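Local structure of Ycf54 protein (Thermosynechococcus elongatus, 3HZE) at residues Glu26-Tyr31 / Ile38-Val43; Pro46-Gln51 / Gly89-Glu94; Ala55-Arg60 / Tyr85-Gln90. The protein is of uncertain biochemical role but belongs to the Ycf54 family, whose members probably assist the oxidative cyclase step of chlorophyll synthesis. All blocks are in the same frame, centred on the assembly; numbering follows the deposited sequence.

Contact 1: Glu26-Tyr31 / Ile38-Val43; sequences ERQRHY and IDFWLV
F40 sets its ring against helix 26-31, where R27, Q28 and Y31 meet it. R27 lies over one face, with R27 CD 3.6 Å from the centroid of the F40 ring in a CH-pi contact close to the ring normal (10° off). R27 CG stands anti to the backbone N (chi1 -163°) and the chain runs extended to NE, which lays its methylenes across the ring. I38 CG2 lies over the opposite face. The edge of F40 points into the face of Y31, a T-shaped pair with planes at 75° and F40 CE1 3.7 Å from Y31 CZ. I38 CD1 packs 3.6 Å from Y31 CB. Q28 CG adds its methylene 3.7 Å from F40 CZ. At the far end of its ring, Y31 OH donates to D39 OD1 at 2.9 Å, on the syn side. One water takes a bond from R27 NH2 and gives one to D39 OD1. Another links Q28 OE1 to F40 O. Further out, R27 makes a cation-pi contact with F75, and S70 OG bonds to D39 O. The aromatic and aliphatic packing therefore ends in a polar fringe. There the D39 carboxylate meets R27 through water and probably feels its positive charge without direct contact.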
loop_
_atom_site.group_PDB
_atom_site.type_symbol
_atom_site.label_atom_id
_atom_site.label_comp_id
_atom_site.label_asym_id
_atom_site.label_seq_id
_atom_site.Cartn_x
_atom_site.Cartn_y
_atom_site.Cartn_z
ATOM N N GLU A 26 8.067 -5.086 -12.444
ATOM C CA GLU A 26 8.348 -6.490 -12.742
ATOM C C GLU A 26 7.088 -7.309 -12.487
ATOM O O GLU A 26 6.761 -8.212 -13.257
ATOM C CB GLU A 26 9.501 -7.034 -11.869
ATOM C CG GLU A 26 10.878 -6.486 -12.236
ATOM C CD GLU A 26 12.008 -7.037 -11.360
ATOM O OE1 GLU A 26 13.108 -6.437 -11.376
ATOM O OE2 GLU A 26 11.818 -8.064 -10.670
ATOM N N ARG A 27 6.372 -6.998 -11.408
ATOM C CA ARG A 27 5.150 -7.746 -11.094
ATOM C C ARG A 27 4.056 -7.477 -12.120
ATOM O O ARG A 27 3.307 -8.386 -12.490
ATOM C CB ARG A 27 4.638 -7.402 -9.694
ATOM C CG ARG A 27 3.636 -8.422 -9.157
ATOM C CD ARG A 27 3.274 -8.122 -7.714
ATOM N NE ARG A 27 2.262 -9.029 -7.172
ATOM C CZ ARG A 27 2.498 -10.259 -6.721
ATOM N NH1 ARG A 27 3.726 -10.764 -6.743
ATOM N NH2 ARG A 27 1.504 -10.976 -6.218
ATOM N N GLN A 28 3.956 -6.227 -12.568
ATOM C CA GLN A 28 2.960 -5.868 -13.569
ATOM C C GLN A 28 3.265 -6.590 -14.878
ATOM O O GLN A 28 2.362 -7.109 -15.530
ATOM C CB GLN A 28 2.941 -4.351 -13.792
ATOM C CG GLN A 28 2.323 -3.564 -12.631
ATOM C CD GLN A 28 2.394 -2.059 -12.842
ATOM O OE1 GLN A 28 1.778 -1.286 -12.101
ATOM N NE2 GLN A 28 3.151 -1.636 -13.846
ATOM N N ARG A 29 4.541 -6.638 -15.254
ATOM C CA ARG A 29 4.937 -7.332 -16.478
ATOM C C ARG A 29 4.619 -8.822 -16.363
ATOM O O ARG A 29 4.181 -9.454 -17.331
ATOM C CB ARG A 29 6.434 -7.158 -16.743
ATOM C CG ARG A 29 6.868 -5.734 -17.081
ATOM C CD ARG A 29 8.397 -5.659 -17.212
ATOM N NE ARG A 29 8.895 -4.285 -17.134
ATOM C CZ ARG A 29 10.005 -3.929 -16.491
ATOM N NH1 ARG A 29 10.734 -4.842 -15.867
ATOM N NH2 ARG A 29 10.387 -2.661 -16.470
ATOM N N HIS A 30 4.846 -9.383 -15.178
ATOM C CA HIS A 30 4.568 -10.796 -14.948
ATOM C C HIS A 30 3.065 -11.085 -15.065
ATOM O O HIS A 30 2.666 -12.092 -15.652
ATOM C CB HIS A 30 5.092 -11.211 -13.569
ATOM C CG HIS A 30 4.616 -12.556 -13.119
ATOM N ND1 HIS A 30 4.909 -13.718 -13.799
ATOM C CD2 HIS A 30 3.864 -12.924 -12.053
ATOM C CE1 HIS A 30 4.360 -14.744 -13.174
ATOM N NE2 HIS A 30 3.721 -14.290 -12.110
ATOM N N TYR A 31 2.236 -10.210 -14.506
ATOM C CA TYR A 31 0.780 -10.384 -14.573
ATOM C C TYR A 31 0.295 -10.272 -16.014
ATOM O O TYR A 31 -0.602 -11.004 -16.436
ATOM C CB TYR A 31 0.059 -9.329 -13.722
ATOM C CG TYR A 31 -0.166 -9.727 -12.277
ATOM C CD1 TYR A 31 0.878 -10.215 -11.494
ATOM C CD2 TYR A 31 -1.420 -9.589 -11.686
ATOM C CE1 TYR A 31 0.682 -10.551 -10.156
ATOM C CE2 TYR A 31 -1.630 -9.925 -10.337
ATOM C CZ TYR A 31 -0.572 -10.403 -9.582
ATOM O OH TYR A 31 -0.760 -10.718 -8.248
ATOM N N ILE A 38 -4.296 -7.089 -12.559
ATOM C CA ILE A 38 -3.492 -6.449 -11.513
ATOM C C ILE A 38 -4.319 -6.331 -10.236
ATOM O O ILE A 38 -5.425 -5.795 -10.266
ATOM C CB ILE A 38 -3.052 -5.021 -11.920
ATOM C CG1 ILE A 38 -2.222 -5.064 -13.208
ATOM C CG2 ILE A 38 -2.252 -4.383 -10.794
ATOM C CD1 ILE A 38 -1.019 -5.949 -13.118
ATOM N N ASP A 39 -3.791 -6.833 -9.120
ATOM C CA ASP A 39 -4.501 -6.745 -7.849
ATOM C C ASP A 39 -3.641 -6.149 -6.737
ATOM O O ASP A 39 -3.827 -6.457 -5.564
ATOM C CB ASP A 39 -5.012 -8.123 -7.419
ATOM C CG ASP A 39 -3.894 -9.136 -7.274
ATOM O OD1 ASP A 39 -2.720 -8.769 -7.490
ATOM O OD2 ASP A 39 -4.189 -10.300 -6.944
ATOM N N PHE A 40 -2.681 -5.315 -7.123
ATOM C CA PHE A 40 -1.802 -4.647 -6.169
ATOM C C PHE A 40 -1.675 -3.221 -6.684
ATOM O O PHE A 40 -1.585 -3.005 -7.896
ATOM C CB PHE A 40 -0.430 -5.323 -6.110
ATOM C CG PHE A 40 0.204 -5.536 -7.454
ATOM C CD1 PHE A 40 -0.181 -6.606 -8.264
ATOM C CD2 PHE A 40 1.180 -4.660 -7.921
ATOM C CE1 PHE A 40 0.405 -6.793 -9.519
ATOM C CE2 PHE A 40 1.765 -4.840 -9.170
ATOM C CZ PHE A 40 1.378 -5.903 -9.968
ATOM N N TRP A 41 -1.652 -2.257 -5.766
ATOM C CA TRP A 41 -1.616 -0.847 -6.143
ATOM C C TRP A 41 -0.871 0.069 -5.174
ATOM O O TRP A 41 -0.892 -0.144 -3.956
ATOM C CB TRP A 41 -3.049 -0.319 -6.242
ATOM C CG TRP A 41 -3.977 -1.183 -7.028
ATOM C CD1 TRP A 41 -4.161 -1.163 -8.372
ATOM C CD2 TRP A 41 -4.862 -2.196 -6.514
ATOM N NE1 TRP A 41 -5.103 -2.094 -8.738
ATOM C CE2 TRP A 41 -5.552 -2.741 -7.617
ATOM C CE3 TRP A 41 -5.137 -2.690 -5.232
ATOM C CZ2 TRP A 41 -6.508 -3.760 -7.479
ATOM C CZ3 TRP A 41 -6.085 -3.705 -5.090
ATOM C CH2 TRP A 41 -6.759 -4.229 -6.212
ATOM N N LEU A 42 -0.252 1.108 -5.738
ATOM C CA LEU A 42 0.479 2.123 -4.981
ATOM C C LEU A 42 -0.551 3.198 -4.626
ATOM O O LEU A 42 -1.208 3.742 -5.511
ATOM C CB LEU A 42 1.549 2.770 -5.864
ATOM C CG LEU A 42 2.890 3.248 -5.301
ATOM C CD1 LEU A 42 3.322 4.450 -6.115
ATOM C CD2 LEU A 42 2.810 3.602 -3.830
ATOM N N VAL A 43 -0.675 3.520 -3.346
ATOM C CA VAL A 43 -1.633 4.533 -2.929
ATOM C C VAL A 43 -0.977 5.553 -2.006
ATOM O O VAL A 43 -0.883 5.338 -0.799
ATOM C CB VAL A 43 -2.835 3.896 -2.188
ATOM C CG1 VAL A 43 -3.897 4.962 -1.912
ATOM C CG2 VAL A 43 -3.421 2.750 -3.025
HETATM O O HOH W 1 -0.690 -9.144 -5.653
HETATM O O HOH W 2 0.010 -1.571 -9.949
HETATM O O HOH W 3 -3.084 -12.661 -6.987
#

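Contact 2: Pro46-Gln51 / Gly89-Glu94; sequences PAFLEQ and GQFTSE
F48 and F91 are the nearest backbone positions of the two segments, yet their CA atoms stay 9.1 Å apart. F48 lies in a short 3-10 segment, held by the bond from Q51 N to F48 O at 2.9 Å. F91 lies on strand 87-92 and makes backbone bonds with Y4 of the neighbouring strand 3-10. Two phenyl rings meet between these backbones. Each has CG between its backbone N and carbonyl carbon (chi1 79° in F48, 61° in F91), and each CB points to the other segment. F91 CE2 sits over the centre of the F48 ring, 3.7 Å from F48 CD2. The planes meet at 45°, so the pair is oblique, with centroids 4.9 Å apart. F48 also meets the ring of Y6, makes an edge-to-face pair with F54, and touches A67 and I69. V96 packs on F91. With an alanine at F48, F91 CE2 would probably lose the ring face it rests on, and a gap would be likely to open between the loop and the sheet. This is an aromatic cluster of a hydrophobic core, formed where the loop after strand 40-44 covers one face of the four-stranded antiparallel sheet.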
loop_
_atom_site.group_PDB
_atom_site.type_symbol
_atom_site.label_atom_id
_atom_site.label_comp_id
_atom_site.label_asym_id
_atom_site.label_seq_id
_atom_site.Cartn_x
_atom_site.Cartn_y
_atom_site.Cartn_z
ATOM N N PRO A 46 -2.891 7.642 1.518
ATOM C CA PRO A 46 -4.126 6.850 1.535
ATOM C C PRO A 46 -5.246 7.453 2.376
ATOM O O PRO A 46 -5.040 7.827 3.527
ATOM C CB PRO A 46 -3.656 5.488 2.048
ATOM C CG PRO A 46 -2.521 5.836 2.935
ATOM C CD PRO A 46 -1.787 6.885 2.135
ATOM N N ALA A 47 -6.433 7.550 1.782
ATOM C CA ALA A 47 -7.586 8.117 2.472
ATOM C C ALA A 47 -8.013 7.289 3.678
ATOM O O ALA A 47 -8.431 7.845 4.692
ATOM C CB ALA A 47 -8.760 8.262 1.504
ATOM N N PHE A 48 -7.901 5.967 3.580
ATOM C CA PHE A 48 -8.320 5.112 4.688
ATOM C C PHE A 48 -7.604 5.418 6.001
ATOM O O PHE A 48 -8.185 5.294 7.078
ATOM C CB PHE A 48 -8.166 3.624 4.311
ATOM C CG PHE A 48 -6.750 3.089 4.400
ATOM C CD1 PHE A 48 -6.198 2.722 5.629
ATOM C CD2 PHE A 48 -5.981 2.922 3.246
ATOM C CE1 PHE A 48 -4.902 2.194 5.707
ATOM C CE2 PHE A 48 -4.681 2.397 3.312
ATOM C CZ PHE A 48 -4.142 2.031 4.545
ATOM N N LEU A 49 -6.347 5.832 5.909
ATOM C CA LEU A 49 -5.554 6.127 7.092
ATOM C C LEU A 49 -6.142 7.231 7.976
ATOM O O LEU A 49 -5.745 7.384 9.134
ATOM C CB LEU A 49 -4.134 6.496 6.672
ATOM C CG LEU A 49 -3.099 6.769 7.767
ATOM C CD1 LEU A 49 -2.955 5.550 8.675
ATOM C CD2 LEU A 49 -1.767 7.116 7.098
ATOM N N GLU A 50 -7.092 7.992 7.439
ATOM C CA GLU A 50 -7.714 9.080 8.196
ATOM C C GLU A 50 -8.941 8.626 8.981
ATOM O O GLU A 50 -9.461 9.370 9.808
ATOM C CB GLU A 50 -8.111 10.230 7.261
ATOM C CG GLU A 50 -6.954 10.829 6.476
ATOM C CD GLU A 50 -5.798 11.259 7.366
ATOM O OE1 GLU A 50 -6.005 12.128 8.239
ATOM O OE2 GLU A 50 -4.678 10.730 7.192
ATOM N N GLN A 51 -9.408 7.411 8.716
ATOM C CA GLN A 51 -10.572 6.884 9.416
ATOM C C GLN A 51 -10.191 6.515 10.849
ATOM O O GLN A 51 -9.040 6.171 11.131
ATOM C CB GLN A 51 -11.132 5.654 8.687
ATOM C CG GLN A 51 -11.713 5.947 7.309
ATOM C CD GLN A 51 -12.512 4.780 6.749
ATOM O OE1 GLN A 51 -12.872 4.767 5.573
ATOM N NE2 GLN A 51 -12.801 3.797 7.598
ATOM N N GLY A 89 -1.431 -4.229 7.693
ATOM C CA GLY A 89 -2.786 -4.370 8.187
ATOM C C GLY A 89 -3.747 -4.799 7.099
ATOM O O GLY A 89 -3.330 -5.187 6.007
ATOM N N GLN A 90 -5.041 -4.727 7.394
ATOM C CA GLN A 90 -6.062 -5.109 6.427
ATOM C C GLN A 90 -7.398 -4.456 6.754
ATOM O O GLN A 90 -7.621 -3.996 7.876
ATOM C CB GLN A 90 -6.229 -6.631 6.411
ATOM C CG GLN A 90 -6.559 -7.250 7.771
ATOM C CD GLN A 90 -6.683 -8.763 7.705
ATOM O OE1 GLN A 90 -7.774 -9.303 7.503
ATOM N NE2 GLN A 90 -5.560 -9.455 7.860
ATOM N N PHE A 91 -8.280 -4.399 5.767
ATOM C CA PHE A 91 -9.600 -3.830 5.980
ATOM C C PHE A 91 -10.545 -4.349 4.914
ATOM O O PHE A 91 -10.100 -4.845 3.875
ATOM C CB PHE A 91 -9.546 -2.295 5.980
ATOM C CG PHE A 91 -9.061 -1.681 4.692
ATOM C CD1 PHE A 91 -9.891 -1.614 3.577
ATOM C CD2 PHE A 91 -7.784 -1.118 4.612
ATOM C CE1 PHE A 91 -9.465 -0.990 2.396
ATOM C CE2 PHE A 91 -7.347 -0.493 3.441
ATOM C CZ PHE A 91 -8.191 -0.429 2.332
ATOM N N THR A 92 -11.848 -4.252 5.174
ATOM C CA THR A 92 -12.848 -4.731 4.224
ATOM C C THR A 92 -13.507 -3.593 3.468
ATOM O O THR A 92 -13.389 -2.430 3.844
ATOM C CB THR A 92 -13.983 -5.501 4.930
ATOM O OG1 THR A 92 -14.694 -4.598 5.786
ATOM C CG2 THR A 92 -13.431 -6.655 5.747
ATOM N N SER A 93 -14.218 -3.952 2.407
ATOM C CA SER A 93 -14.935 -2.984 1.586
ATOM C C SER A 93 -16.021 -2.301 2.410
ATOM O O SER A 93 -16.375 -1.152 2.153
ATOM C CB SER A 93 -15.586 -3.679 0.386
ATOM O OG SER A 93 -14.624 -4.389 -0.375
ATOM N N GLU A 94 -16.560 -3.014 3.396
ATOM C CA GLU A 94 -17.601 -2.435 4.235
ATOM C C GLU A 94 -17.025 -1.457 5.249
ATOM O O GLU A 94 -17.753 -0.633 5.803
ATOM C CB GLU A 94 -18.411 -3.524 4.960
ATOM C CG GLU A 94 -17.833 -4.932 4.931
ATOM C CD GLU A 94 -17.849 -5.565 3.548
ATOM O OE1 GLU A 94 -18.869 -5.440 2.833
ATOM O OE2 GLU A 94 -16.841 -6.200 3.179
#

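Contact 3: Ala55-Arg60 / Tyr85-Gln90; sequences AEQKAR and YVLMGQ
L87 lays its CD2 methyl over one face of the R60 guanidinium, off the centre of the group. Within this pair the closest atoms are L87 CD2 and R60 NH2, 3.4 Å apart. R60 reaches this place because its chain bends at chi3 (54°), turning the flat group across the leucine. The other methyl, L87 CD1, packs against the helix itself. It lies 3.8 Å from Q57 CB and 3.6 Å from Q57 O. The Q57 and L87 side chains run past each other in opposite directions, so the amide of Q57 arrives at the strand backbone. There Q57 NE2 donates to M88 O at 3.2 Å, with a fairly straight N-H...O angle of 154°. The acceptor lies close to the plane of the Q57 amide, but the donor stands above the plane of the M88 carbonyl.

Helix 55-60 packs here on strand 87-92, an edge strand of the antiparallel sheet. The axes of 55-60 and 87-90 run nearly antiparallel, at 159°, 10.2 Å apart at their closest. Strand 87-92 is tied to strand 3-10 by backbone bonds of L87 with L8 and of G89 with Y6. The strand alternates its sides. L87 points to helix 55-60, whereas M88, a selenomethionine, turns away and touches I76 and K80 of helix 73-83.

Both ends of the Q57 amide are used. Its OE1 takes part in a hydrogen bond with Y6 OH on strand 3-10, while NE2 holds the M88 carbonyl O, so the rotation of the amide is probably fixed. R60 has a further partner within its helix: R60 NH1 and E56 OE1 form a long salt bridge at 3.8 Å. This pair lies on the exposed side of the contact, one helical turn apart, and at this length E56 is likely to steer the guanidinium only weakly.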
loop_
_atom_site.group_PDB
_atom_site.type_symbol
_atom_site.label_atom_id
_atom_site.label_comp_id
_atom_site.label_asym_id
_atom_site.label_seq_id
_atom_site.Cartn_x
_atom_site.Cartn_y
_atom_site.Cartn_z
ATOM N N ALA A 55 -6.436 5.075 13.604
ATOM C CA ALA A 55 -5.819 6.124 14.414
ATOM C C ALA A 55 -4.431 5.798 14.964
ATOM O O ALA A 55 -3.554 6.663 15.009
ATOM C CB ALA A 55 -6.753 6.498 15.565
ATOM N N GLU A 56 -4.233 4.558 15.391
ATOM C CA GLU A 56 -2.955 4.156 15.959
ATOM C C GLU A 56 -1.846 4.144 14.909
ATOM O O GLU A 56 -0.756 4.674 15.134
ATOM C CB GLU A 56 -3.092 2.775 16.608
ATOM C CG GLU A 56 -2.151 2.533 17.778
ATOM C CD GLU A 56 -0.693 2.548 17.370
ATOM O OE1 GLU A 56 -0.307 1.703 16.534
ATOM O OE2 GLU A 56 0.063 3.400 17.885
ATOM N N GLN A 57 -2.125 3.548 13.755
ATOM C CA GLN A 57 -1.127 3.483 12.695
ATOM C C GLN A 57 -0.826 4.862 12.127
ATOM O O GLN A 57 0.306 5.142 11.737
ATOM C CB GLN A 57 -1.588 2.540 11.585
ATOM C CG GLN A 57 -1.781 1.106 12.063
ATOM C CD GLN A 57 -1.705 0.103 10.935
ATOM O OE1 GLN A 57 -2.279 0.308 9.866
ATOM N NE2 GLN A 57 -1.010 -1.004 11.172
ATOM N N LYS A 58 -1.831 5.728 12.082
ATOM C CA LYS A 58 -1.613 7.073 11.566
ATOM C C LYS A 58 -0.658 7.814 12.485
ATOM O O LYS A 58 0.169 8.599 12.036
ATOM C CB LYS A 58 -2.923 7.854 11.480
ATOM C CG LYS A 58 -2.730 9.276 10.980
ATOM C CD LYS A 58 -3.986 10.111 11.130
ATOM C CE LYS A 58 -3.737 11.554 10.693
ATOM N NZ LYS A 58 -4.924 12.436 10.931
ATOM N N ALA A 59 -0.775 7.558 13.782
ATOM C CA ALA A 59 0.088 8.212 14.759
ATOM C C ALA A 59 1.524 7.709 14.655
ATOM O O ALA A 59 2.475 8.484 14.763
ATOM C CB ALA A 59 -0.451 7.964 16.167
ATOM N N ARG A 60 1.674 6.408 14.435
ATOM C CA ARG A 60 2.993 5.797 14.340
ATOM C C ARG A 60 3.745 6.045 13.035
ATOM O O ARG A 60 4.969 6.174 13.039
ATOM C CB ARG A 60 2.886 4.289 14.565
ATOM C CG ARG A 60 2.596 3.883 15.997
ATOM C CD ARG A 60 2.487 2.372 16.106
ATOM N NE ARG A 60 3.655 1.690 15.556
ATOM C CZ ARG A 60 3.795 0.367 15.527
ATOM N NH1 ARG A 60 2.839 -0.411 16.018
ATOM N NH2 ARG A 60 4.889 -0.180 15.010
ATOM N N TYR A 85 10.735 -2.379 8.090
ATOM C CA TYR A 85 10.331 -1.151 8.782
ATOM C C TYR A 85 9.088 -0.480 8.210
ATOM O O TYR A 85 9.123 0.679 7.791
ATOM C CB TYR A 85 11.499 -0.167 8.777
ATOM C CG TYR A 85 12.687 -0.678 9.546
ATOM C CD1 TYR A 85 12.703 -0.637 10.936
ATOM C CD2 TYR A 85 13.780 -1.230 8.891
ATOM C CE1 TYR A 85 13.783 -1.134 11.661
ATOM C CE2 TYR A 85 14.872 -1.735 9.607
ATOM C CZ TYR A 85 14.863 -1.682 10.991
ATOM O OH TYR A 85 15.925 -2.175 11.714
ATOM N N VAL A 86 7.988 -1.220 8.210
ATOM C CA VAL A 86 6.714 -0.725 7.702
ATOM C C VAL A 86 5.614 -1.285 8.585
ATOM O O VAL A 86 5.836 -2.240 9.333
ATOM C CB VAL A 86 6.439 -1.223 6.263
ATOM C CG1 VAL A 86 7.478 -0.671 5.303
ATOM C CG2 VAL A 86 6.449 -2.747 6.244
ATOM N N LEU A 87 4.428 -0.695 8.495
ATOM C CA LEU A 87 3.285 -1.171 9.256
ATOM C C LEU A 87 2.495 -2.022 8.280
ATOM O O LEU A 87 2.575 -1.815 7.069
ATOM C CB LEU A 87 2.428 -0.001 9.742
ATOM C CG LEU A 87 3.101 0.959 10.734
ATOM C CD1 LEU A 87 2.166 2.118 11.051
ATOM C CD2 LEU A 87 3.458 0.210 12.005
HETATM N N MSE A 88 1.750 -2.990 8.798
HETATM C CA MSE A 88 0.951 -3.851 7.941
HETATM C C MSE A 88 -0.443 -3.966 8.539
HETATM O O MSE A 88 -0.623 -3.806 9.747
HETATM C CB MSE A 88 1.601 -5.235 7.824
HETATM C CG MSE A 88 0.836 -6.213 6.935
HETATM SE SE MSE A 88 1.708 -7.944 6.694
HETATM C CE MSE A 88 1.593 -8.567 8.523
ATOM N N GLY A 89 -1.431 -4.229 7.693
ATOM C CA GLY A 89 -2.786 -4.370 8.187
ATOM C C GLY A 89 -3.747 -4.799 7.099
ATOM O O GLY A 89 -3.330 -5.187 6.007
ATOM N N GLN A 90 -5.041 -4.727 7.394
ATOM C CA GLN A 90 -6.062 -5.109 6.427
ATOM C C GLN A 90 -7.398 -4.456 6.754
ATOM O O GLN A 90 -7.621 -3.996 7.876
ATOM C CB GLN A 90 -6.229 -6.631 6.411
ATOM C CG GLN A 90 -6.559 -7.250 7.771
ATOM C CD GLN A 90 -6.683 -8.763 7.705
ATOM O OE1 GLN A 90 -7.774 -9.303 7.503
ATOM N NE2 GLN A 90 -5.560 -9.455 7.860
#

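Overall arrangement
Contact 2 is buried, contact 1 partly so, and contact 3 lies at the surface. All three reach the same antiparallel sheet, but contact 1 uses the edge strand 40-44, whereas contacts 2 and 3 share the other edge strand, 87-92. Contact 1 lies about 20 Å from contact 2, centre to centre. Contacts 2 and 3 adjoin: E50 OE1 and K58 NZ form a salt bridge of 2.9 Å, and L49 packs on helix 55-60. The chemistry follows the burial. Contact 2 is purely aromatic. Contact 1 mixes rings with water-linked polar groups. Contact 3 packs one leucine on the stem of a glutamine and on a guanidinium face, beside a side-chain to backbone hydrogen bond.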